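Local coordinates for putative cell surface hydrolase (Lactobacillus plantarum, PDB 3LP5), which acts on an unknown substrate but, as an alpha/beta-hydrolase relative, probably catalyses hydrolysis at the bacterial cell surface, at residues H105-G108 against G109-W112; I111-L114 against F115-Y119; Y190-Y193 against I194-Q198. All coordinates share one frame; numbering follows the deposited sequence.

Interaction 1 of 3, residues H105-G108 against G109-W112; sequences HSNG and GLIW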
loop_
_atom_site.group_PDB
_atom_site.type_symbol
_atom_site.label_atom_id
_atom_site.label_comp_id
_atom_site.label_asym_id
_atom_site.label_seq_id
_atom_site.Cartn_x
_atom_site.Cartn_y
_atom_site.Cartn_z
ATOM N N HIS A 105 -2.331 -2.482 1.202
ATOM C CA HIS A 105 -3.727 -2.855 1.133
ATOM C C HIS A 105 -4.350 -2.710 2.502
ATOM O O HIS A 105 -3.809 -3.189 3.496
ATOM C CB HIS A 105 -3.898 -4.299 0.609
ATOM C CG HIS A 105 -5.328 -4.726 0.526
ATOM N ND1 HIS A 105 -5.760 -5.965 0.935
ATOM C CD2 HIS A 105 -6.437 -4.064 0.098
ATOM C CE1 HIS A 105 -7.070 -6.057 0.770
ATOM N NE2 HIS A 105 -7.510 -4.914 0.261
ATOM N N SER A 106 -5.485 -2.021 2.561
ATOM C CA SER A 106 -6.236 -1.930 3.818
ATOM C C SER A 106 -5.307 -1.295 4.875
ATOM O O SER A 106 -4.703 -0.286 4.581
ATOM C CB SER A 106 -6.767 -3.334 4.201
ATOM O OG SER A 106 -7.353 -3.351 5.506
ATOM N N ASN A 107 -5.146 -1.872 6.067
ATOM C CA ASN A 107 -4.209 -1.298 7.059
ATOM C C ASN A 107 -2.787 -1.186 6.534
ATOM O O ASN A 107 -1.980 -0.384 7.012
ATOM C CB ASN A 107 -4.179 -2.173 8.296
ATOM C CG ASN A 107 -5.457 -2.080 9.129
ATOM O OD1 ASN A 107 -6.282 -1.230 8.926
ATOM N ND2 ASN A 107 -5.613 -3.004 10.056
ATOM N N GLY A 108 -2.441 -1.980 5.541
ATOM C CA GLY A 108 -1.097 -1.860 4.941
ATOM C C GLY A 108 -0.797 -0.433 4.481
ATOM O O GLY A 108 0.362 0.038 4.540
ATOM N N GLY A 109 -1.830 0.291 4.049
ATOM C CA GLY A 109 -1.608 1.678 3.568
ATOM C C GLY A 109 -1.223 2.607 4.728
ATOM O O GLY A 109 -0.416 3.520 4.562
ATOM N N LEU A 110 -1.865 2.409 5.895
ATOM C CA LEU A 110 -1.513 3.136 7.120
ATOM C C LEU A 110 -0.123 2.770 7.647
ATOM O O LEU A 110 0.693 3.657 8.094
ATOM C CB LEU A 110 -2.544 2.827 8.253
ATOM C CG LEU A 110 -4.029 2.798 7.891
ATOM C CD1 LEU A 110 -4.913 2.785 9.185
ATOM C CD2 LEU A 110 -4.343 4.011 7.021
ATOM N N ILE A 111 0.143 1.476 7.672
ATOM C CA ILE A 111 1.512 1.004 8.021
ATOM C C ILE A 111 2.584 1.667 7.142
ATOM O O ILE A 111 3.552 2.280 7.670
ATOM C CB ILE A 111 1.600 -0.499 7.994
ATOM C CG1 ILE A 111 0.588 -1.075 8.972
ATOM C CG2 ILE A 111 3.093 -0.964 8.321
ATOM C CD1 ILE A 111 0.196 -2.603 8.725
ATOM N N TRP A 112 2.389 1.627 5.817
ATOM C CA TRP A 112 3.307 2.320 4.890
ATOM C C TRP A 112 3.373 3.792 5.229
ATOM O O TRP A 112 4.464 4.356 5.272
ATOM C CB TRP A 112 2.901 2.230 3.376
ATOM C CG TRP A 112 3.510 1.149 2.666
ATOM C CD1 TRP A 112 2.855 0.056 2.088
ATOM C CD2 TRP A 112 4.921 0.910 2.491
ATOM N NE1 TRP A 112 3.785 -0.789 1.514
ATOM C CE2 TRP A 112 5.050 -0.317 1.789
ATOM C CE3 TRP A 112 6.087 1.639 2.819
ATOM C CZ2 TRP A 112 6.308 -0.846 1.412
ATOM C CZ3 TRP A 112 7.351 1.098 2.457
ATOM C CH2 TRP A 112 7.439 -0.131 1.765
#
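I111 doubles back over the carbonyl of N107, which it meets with both backbone and side chain. Its amide N lies 2.9 Å from N107 O in an almost straight bond (177° at the hydrogen), while its CG1 sits 3.3 Å from the same oxygen. That second approach follows from the first torsion: with CG1 beside the backbone N and opposite the carbonyl carbon (chi1 -58°), the CG1-CD1 arm runs back toward the preceding turn. L110 also keeps CG beside its backbone N; its CB lies 3.5 Å from N107 O and CG follows at 3.9 Å. S106 carries positive phi (59°), the strained turn expected of a nucleophile elbow; with G104 and G108 it fits the GxSxG pattern, between strand 99-105 and helix 107-118, so S106 is probably the nucleophile. G109 N closes the turn on S106 O at 3.0 Å. At G108 a beta carbon would collide with H105 O, which fits the glycine found there. W112 N bonds G108 O at 2.9 Å, and the indole CD1 lies 3.5 Å from that oxygen. Beyond the turn, N107 ND2 makes a weak hydrogen bond to D72, and L84 meets both I111 and W112.

Interaction 2 of 3, residues I111-L114 against F115-Y119; sequences IWTL and FLERY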
loop_
_atom_site.group_PDB
_atom_site.type_symbol
_atom_site.label_atom_id
_atom_site.label_comp_id
_atom_site.label_asym_id
_atom_site.label_seq_id
_atom_site.Cartn_x
_atom_site.Cartn_y
_atom_site.Cartn_z
ATOM N N ILE A 111 0.143 1.476 7.672
ATOM C CA ILE A 111 1.512 1.004 8.021
ATOM C C ILE A 111 2.584 1.667 7.142
ATOM O O ILE A 111 3.552 2.280 7.670
ATOM C CB ILE A 111 1.600 -0.499 7.994
ATOM C CG1 ILE A 111 0.588 -1.075 8.972
ATOM C CG2 ILE A 111 3.093 -0.964 8.321
ATOM C CD1 ILE A 111 0.196 -2.603 8.725
ATOM N N TRP A 112 2.389 1.627 5.817
ATOM C CA TRP A 112 3.307 2.320 4.890
ATOM C C TRP A 112 3.373 3.792 5.229
ATOM O O TRP A 112 4.464 4.356 5.272
ATOM C CB TRP A 112 2.901 2.230 3.376
ATOM C CG TRP A 112 3.510 1.149 2.666
ATOM C CD1 TRP A 112 2.855 0.056 2.088
ATOM C CD2 TRP A 112 4.921 0.910 2.491
ATOM N NE1 TRP A 112 3.785 -0.789 1.514
ATOM C CE2 TRP A 112 5.050 -0.317 1.789
ATOM C CE3 TRP A 112 6.087 1.639 2.819
ATOM C CZ2 TRP A 112 6.308 -0.846 1.412
ATOM C CZ3 TRP A 112 7.351 1.098 2.457
ATOM C CH2 TRP A 112 7.439 -0.131 1.765
ATOM N N THR A 113 2.221 4.419 5.502
ATOM C CA THR A 113 2.294 5.876 5.678
ATOM C C THR A 113 3.138 6.271 6.878
ATOM O O THR A 113 3.860 7.267 6.864
ATOM C CB THR A 113 0.857 6.522 5.845
ATOM O OG1 THR A 113 0.079 6.234 4.673
ATOM C CG2 THR A 113 0.955 8.014 5.964
ATOM N N LEU A 114 2.919 5.570 7.981
ATOM C CA LEU A 114 3.576 5.882 9.211
ATOM C C LEU A 114 5.103 5.604 9.007
ATOM O O LEU A 114 5.949 6.404 9.398
ATOM C CB LEU A 114 2.933 5.054 10.355
ATOM C CG LEU A 114 3.407 5.418 11.760
ATOM C CD1 LEU A 114 3.119 6.878 12.085
ATOM C CD2 LEU A 114 2.765 4.478 12.821
ATOM N N PHE A 115 5.439 4.476 8.395
ATOM C CA PHE A 115 6.842 4.167 8.076
ATOM C C PHE A 115 7.460 5.317 7.248
ATOM O O PHE A 115 8.580 5.749 7.558
ATOM C CB PHE A 115 6.929 2.858 7.304
ATOM C CG PHE A 115 8.263 2.631 6.646
ATOM C CD1 PHE A 115 9.320 2.095 7.369
ATOM C CD2 PHE A 115 8.469 3.003 5.330
ATOM C CE1 PHE A 115 10.580 1.917 6.777
ATOM C CE2 PHE A 115 9.746 2.870 4.742
ATOM C CZ PHE A 115 10.772 2.320 5.469
ATOM N N LEU A 116 6.715 5.829 6.232
ATOM C CA LEU A 116 7.296 6.843 5.358
ATOM C C LEU A 116 7.496 8.170 6.083
ATOM O O LEU A 116 8.482 8.866 5.836
ATOM C CB LEU A 116 6.493 7.059 4.098
ATOM C CG LEU A 116 6.378 5.802 3.228
ATOM C CD1 LEU A 116 5.314 6.122 2.202
ATOM C CD2 LEU A 116 7.736 5.400 2.541
ATOM N N GLU A 117 6.591 8.479 7.013
ATOM C CA GLU A 117 6.646 9.754 7.749
ATOM C C GLU A 117 7.776 9.740 8.779
ATOM O O GLU A 117 8.389 10.782 8.994
ATOM C CB GLU A 117 5.355 9.995 8.560
ATOM C CG GLU A 117 4.175 10.276 7.709
ATOM C CD GLU A 117 2.906 10.411 8.510
ATOM O OE1 GLU A 117 2.814 9.825 9.576
ATOM O OE2 GLU A 117 1.999 11.129 8.089
ATOM N N ARG A 118 8.002 8.578 9.427
ATOM C CA ARG A 118 8.890 8.482 10.598
ATOM C C ARG A 118 10.202 7.721 10.406
ATOM O O ARG A 118 11.224 8.075 11.038
ATOM C CB ARG A 118 8.121 7.882 11.771
ATOM C CG ARG A 118 6.868 8.684 12.117
ATOM C CD ARG A 118 6.353 8.260 13.455
ATOM N NE ARG A 118 7.041 9.019 14.505
ATOM C CZ ARG A 118 6.761 8.932 15.803
ATOM N NH1 ARG A 118 5.802 8.099 16.196
ATOM N NH2 ARG A 118 7.422 9.698 16.705
ATOM N N TYR A 119 10.195 6.689 9.546
ATOM C CA TYR A 119 11.294 5.719 9.580
ATOM C C TYR A 119 12.092 5.627 8.298
ATOM O O TYR A 119 13.243 5.176 8.302
ATOM C CB TYR A 119 10.745 4.330 9.959
ATOM C CG TYR A 119 10.018 4.334 11.289
ATOM C CD1 TYR A 119 10.522 5.051 12.362
ATOM C CD2 TYR A 119 8.797 3.613 11.457
ATOM C CE1 TYR A 119 9.823 5.095 13.588
ATOM C CE2 TYR A 119 8.122 3.644 12.675
ATOM C CZ TYR A 119 8.652 4.371 13.722
ATOM O OH TYR A 119 8.041 4.356 14.942
#
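Helix 107-118, the helical limb of the beta-alpha-beta unit between strands 99-105 and 127-134, continues here through successive i to i+4 hydrogen bonds. F115 N reaches I111 O at 3.0 Å with a 170° angle at the hydrogen, and the amides of L116, E117 and R118 bond in turn to the carbonyls of W112, T113 and L114. Side chains three and four residues apart also touch. W112 and F115 run alongside each other, F115 CD2 lying 3.6 Å from W112 CZ3, with the ring planes 81° apart and the centroids separated by 5.6 Å. L116 slants across the indole and brings CD2 to 4.1 Å from W112 CE3. The extended E117 chain crosses T113 obliquely: its CG, placed beside the backbone N (chi1 -70°), is 3.1 Å from T113 O, and OE2 is 3.9 Å from the methyl CG2 of T113. The hydroxyl of T113 is taken by G109 O. L114 CD1 lies 3.8 Å from R118 CD, the two chains pointing the same way. Around the helix, F115 meets F88 of helix 74-92, L114 and E117 rest on L155 of helix 150-157, and T113 touches I194 and F195 of helix 191-195.

Interaction 3 of 3, residues Y190-Y193 against I194-Q198; sequences YGKY and IFQDQ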
loop_
_atom_site.group_PDB
_atom_site.type_symbol
_atom_site.label_atom_id
_atom_site.label_comp_id
_atom_site.label_asym_id
_atom_site.label_seq_id
_atom_site.Cartn_x
_atom_site.Cartn_y
_atom_site.Cartn_z
ATOM N N TYR A 190 -10.049 10.585 4.718
ATOM C CA TYR A 190 -9.120 11.405 5.527
ATOM C C TYR A 190 -7.669 11.354 4.981
ATOM O O TYR A 190 -6.816 12.181 5.310
ATOM C CB TYR A 190 -9.151 10.968 7.003
ATOM C CG TYR A 190 -10.265 11.566 7.832
ATOM C CD1 TYR A 190 -11.592 11.372 7.487
ATOM C CD2 TYR A 190 -9.979 12.220 9.066
ATOM C CE1 TYR A 190 -12.631 11.913 8.305
ATOM C CE2 TYR A 190 -10.985 12.727 9.874
ATOM C CZ TYR A 190 -12.307 12.572 9.492
ATOM O OH TYR A 190 -13.311 13.046 10.332
ATOM N N GLY A 191 -7.421 10.391 4.107
ATOM C CA GLY A 191 -6.138 10.286 3.339
ATOM C C GLY A 191 -5.721 11.634 2.734
ATOM O O GLY A 191 -4.527 12.012 2.821
ATOM N N LYS A 192 -6.669 12.372 2.153
ATOM C CA LYS A 192 -6.324 13.617 1.470
ATOM C C LYS A 192 -5.760 14.679 2.423
ATOM O O LYS A 192 -4.930 15.502 2.017
ATOM C CB LYS A 192 -7.518 14.160 0.723
ATOM C CG LYS A 192 -8.507 14.790 1.675
ATOM C CD LYS A 192 -9.951 15.073 1.106
ATOM C CE LYS A 192 -9.980 15.389 -0.350
ATOM N NZ LYS A 192 -11.266 16.164 -0.691
ATOM N N TYR A 193 -6.158 14.668 3.705
ATOM C CA TYR A 193 -5.581 15.617 4.682
ATOM C C TYR A 193 -4.123 15.346 5.021
ATOM O O TYR A 193 -3.380 16.269 5.372
ATOM C CB TYR A 193 -6.405 15.661 6.009
ATOM C CG TYR A 193 -7.876 15.842 5.778
ATOM C CD1 TYR A 193 -8.350 16.922 5.039
ATOM C CD2 TYR A 193 -8.789 14.902 6.254
ATOM C CE1 TYR A 193 -9.697 17.077 4.788
ATOM C CE2 TYR A 193 -10.144 15.063 6.033
ATOM C CZ TYR A 193 -10.586 16.149 5.289
ATOM O OH TYR A 193 -11.932 16.314 5.033
ATOM N N ILE A 194 -3.728 14.101 4.929
ATOM C CA ILE A 194 -2.351 13.689 5.131
ATOM C C ILE A 194 -1.517 14.061 3.897
ATOM O O ILE A 194 -0.463 14.682 3.998
ATOM C CB ILE A 194 -2.291 12.203 5.422
ATOM C CG1 ILE A 194 -2.858 11.947 6.829
ATOM C CG2 ILE A 194 -0.805 11.711 5.508
ATOM C CD1 ILE A 194 -3.557 10.594 6.961
ATOM N N PHE A 195 -2.015 13.755 2.720
ATOM C CA PHE A 195 -1.169 13.779 1.521
ATOM C C PHE A 195 -1.178 15.089 0.731
ATOM O O PHE A 195 -0.125 15.456 0.241
ATOM C CB PHE A 195 -1.502 12.603 0.615
ATOM C CG PHE A 195 -1.117 11.278 1.223
ATOM C CD1 PHE A 195 0.216 10.969 1.452
ATOM C CD2 PHE A 195 -2.077 10.356 1.579
ATOM C CE1 PHE A 195 0.584 9.734 2.016
ATOM C CE2 PHE A 195 -1.712 9.121 2.136
ATOM C CZ PHE A 195 -0.370 8.826 2.343
ATOM N N GLN A 196 -2.313 15.806 0.635
ATOM C CA GLN A 196 -2.397 16.885 -0.339
ATOM C C GLN A 196 -1.419 17.980 0.141
ATOM O O GLN A 196 -1.355 18.332 1.335
ATOM C CB GLN A 196 -3.823 17.508 -0.469
ATOM C CG GLN A 196 -4.906 16.589 -1.020
ATOM C CD GLN A 196 -6.331 17.267 -1.160
ATOM O OE1 GLN A 196 -6.978 17.849 -0.164
ATOM N NE2 GLN A 196 -6.827 17.176 -2.382
ATOM N N ASP A 197 -0.652 18.509 -0.791
ATOM C CA ASP A 197 0.393 19.503 -0.418
ATOM C C ASP A 197 1.532 19.017 0.504
ATOM O O ASP A 197 2.337 19.825 0.945
ATOM C CB ASP A 197 -0.226 20.808 0.073
ATOM C CG ASP A 197 -0.735 21.692 -1.119
ATOM O OD1 ASP A 197 -1.104 21.145 -2.178
ATOM O OD2 ASP A 197 -0.734 22.941 -1.024
ATOM N N GLN A 198 1.599 17.725 0.775
ATOM C CA GLN A 198 2.787 17.147 1.411
ATOM C C GLN A 198 3.590 16.344 0.427
ATOM O O GLN A 198 4.745 16.075 0.717
ATOM C CB GLN A 198 2.472 16.243 2.625
ATOM C CG GLN A 198 1.939 16.995 3.798
ATOM C CD GLN A 198 2.852 18.197 4.235
ATOM O OE1 GLN A 198 4.078 18.119 4.214
ATOM N NE2 GLN A 198 2.220 19.296 4.620
HETATM O O HOH W 1 -3.175 18.274 3.071
#
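G191 and K192 supply the carbonyls that the following turn uses. F195 N bonds G191 O at 3.1 Å, and I194 N approaches the same oxygen in a weak bond, bent to 129° at the hydrogen. Q196 N bonds K192 O at 3.0 Å. A water lies 3.1 Å from Y193 O, but its approach to Q196 O is too short to be relied on.

Among the side-chain contacts, K192 and Q196 lie alongside each other and point the same way. K192 CB is 3.8 Å from Q196 CD, and the lysine chain, bent at its third torsion, returns CE to 3.9 Å from Q196 OE1. With K192 CG between the backbone N and the carbonyl carbon (chi1 76°), the chain starts out along the glutamine.

The ring of F195 lies obliquely by the G191 carbonyl, CD2 3.2 Å from G191 O, while I194 CG2 stands over the centre of one ring face. The same ring touches T113 of helix 107-118 and L162. Replacing it by the methyl of an alanine is likely to leave I194 CG2 without its aromatic partner and open a gap beside T113 and L162. I194 CB is 3.4 Å from G191 O, and its side chain also reaches F152 and L155.

Outside these turns, Y190 meets F152 edge-to-face, and K192 and Q196 touch F202 of strand 201-206. Q196 leaves helical angles, ending the short helix 191-195. In the alpha/beta-hydrolase fold expected from the family, this helix precedes edge strand 201-206.

Overall arrangement
From the N terminus, interaction 1 comes first, closing the turn from strand 99-105 into helix 107-118. Interaction 2 overlaps it in sequence, sharing I111 and W112, and carries the same helix to its end; their centres are 10 Å apart. Neither encloses a long loop, since each joins adjoining segments. Interaction 3 follows in series, beyond strands 127-134 and 167-172, with no nesting or crossing. It nevertheless returns to the earlier helix in space: T113 OG1 lies 3.5 Å from F195 CZ, and E117 OE2 is 3.9 Å from I194 CG2. Residues 190-198 thus pack against helix 107-118, whereas interactions 1 and 3 stay about 6 Å apart at their nearest atoms.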